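PDB 2NPT: mitogen-activated protein kinase kinase kinase 2 from Homo sapiens, which is a serine/threonine kinase that phosphorylates MAP kinase kinases and probably pairs with partner proteins through its PB1 domain. Local coordinates for residues 71-74 / 75-79. Residues are numbered along the deposited sequence; the frame is centred on the assembly and turned at random.
Sequences TTQD and DLDKA
Thr72 and Asp75 hold each other across the first turn of helix 73-85. The hydroxyl OG1 of Thr72 takes the backbone N-H of Asp75 at 3.2 Å; it can do so because chi1 of 69° tucks that oxygen between the threonine's own N and carbonyl carbon, pointing at the amide of Asp75 in the first turn. Asp75 answers by turning its carboxylate back beside its own N (chi1 -72°), where a single oxygen, OD2, is gripped three times. Thr71 N reaches the anti lone pair of OD2 at 3.0 Å, Thr71 OG1 donates to the same oxygen nearly along its C-O bond, and Thr72 N comes in from above the carboxylate plane at 3.2 Å. Three donors would probably favour the charged form of Asp75. The other oxygen, OD1, accepts from a water that also donates to Asp74 OD2, linking the two acids.

Alongside the cap, Asp74 OD2 meets Lys78 NZ in a salt bridge, modelled at an unusually short 2.5 Å whose exact value is doubtful; the lysine chain runs extended until it bends at its last torsion. Gln73 folds at chi2, bringing NE2 within 2.8 Å of Asp77 OD1; the acceptor lies close to the amide plane, while NE2 approaches from above the carboxylate plane, the two flat groups turned about 52° against each other. NE2 also bonds Val40 O and OE1 takes Leu42 N, tying the helix start to the start of helix 42-53, while Leu76 packs inward on Leu42, Leu45 and Leu92. The reciprocal Thr72-Asp75 pairing is a capping box, here starting the second helix of the ubiquitin-like PB1 fold.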
# COMPACT_ATOMS: atom_id res chain seq x y z
N THR D 71 20.05 8.96 -7.67
CA THR D 71 20.25 9.54 -8.99
C THR D 71 20.63 8.49 -10.09
O THR D 71 20.34 8.72 -11.25
CB THR D 71 21.28 10.70 -8.91
OG1 THR D 71 22.58 10.18 -8.68
CG2 THR D 71 20.95 11.62 -7.77
N THR D 72 21.21 7.36 -9.68
CA THR D 72 21.60 6.30 -10.61
C THR D 72 20.94 4.95 -10.22
O THR D 72 20.48 4.77 -9.10
CB THR D 72 23.12 6.12 -10.60
OG1 THR D 72 23.53 5.57 -9.32
CG2 THR D 72 23.84 7.49 -10.84
N GLN D 73 20.96 3.99 -11.15
CA GLN D 73 20.46 2.64 -10.86
C GLN D 73 21.22 2.04 -9.67
O GLN D 73 20.63 1.47 -8.76
CB GLN D 73 20.58 1.75 -12.09
CG GLN D 73 19.99 0.34 -11.91
CD GLN D 73 18.54 0.35 -11.49
OE1 GLN D 73 17.71 1.05 -12.08
NE2 GLN D 73 18.22 -0.44 -10.47
N ASP D 74 22.52 2.24 -9.61
CA ASP D 74 23.29 1.75 -8.48
C ASP D 74 22.88 2.28 -7.12
O ASP D 74 22.88 1.55 -6.15
CB ASP D 74 24.79 2.02 -8.69
CG ASP D 74 25.62 1.27 -7.67
OD1 ASP D 74 25.85 0.07 -7.88
OD2 ASP D 74 25.97 1.87 -6.64
N ASP D 75 22.49 3.56 -7.06
CA ASP D 75 22.02 4.15 -5.82
C ASP D 75 20.77 3.38 -5.31
O ASP D 75 20.62 3.08 -4.11
CB ASP D 75 21.63 5.63 -6.06
CG ASP D 75 22.85 6.58 -6.29
OD1 ASP D 75 24.01 6.28 -5.91
OD2 ASP D 75 22.62 7.71 -6.82
N LEU D 76 19.87 3.10 -6.24
CA LEU D 76 18.61 2.46 -5.88
C LEU D 76 18.91 1.02 -5.42
O LEU D 76 18.34 0.53 -4.46
CB LEU D 76 17.68 2.43 -7.08
CG LEU D 76 16.40 1.59 -6.89
CD1 LEU D 76 15.61 2.05 -5.65
CD2 LEU D 76 15.60 1.66 -8.11
N ASP D 77 19.76 0.34 -6.18
CA ASP D 77 20.14 -1.03 -5.86
C ASP D 77 20.65 -1.11 -4.43
O ASP D 77 20.28 -2.02 -3.67
CB ASP D 77 21.22 -1.53 -6.85
CG ASP D 77 20.65 -1.81 -8.26
OD1 ASP D 77 19.43 -1.90 -8.43
OD2 ASP D 77 21.43 -1.94 -9.20
N LYS D 78 21.51 -0.15 -4.06
CA LYS D 78 21.95 -0.06 -2.67
C LYS D 78 20.78 0.03 -1.71
O LYS D 78 20.76 -0.66 -0.68
CB LYS D 78 22.89 1.15 -2.47
CG LYS D 78 24.28 1.00 -3.06
CD LYS D 78 25.19 2.12 -2.58
CE LYS D 78 26.64 1.82 -2.85
NZ LYS D 78 26.89 2.06 -4.28
N ALA D 79 19.80 0.90 -2.01
CA ALA D 79 18.62 1.08 -1.13
C ALA D 79 17.71 -0.16 -1.03
O ALA D 79 17.16 -0.49 0.04
CB ALA D 79 17.76 2.31 -1.57
O HOH W 1 25.94 4.45 -5.55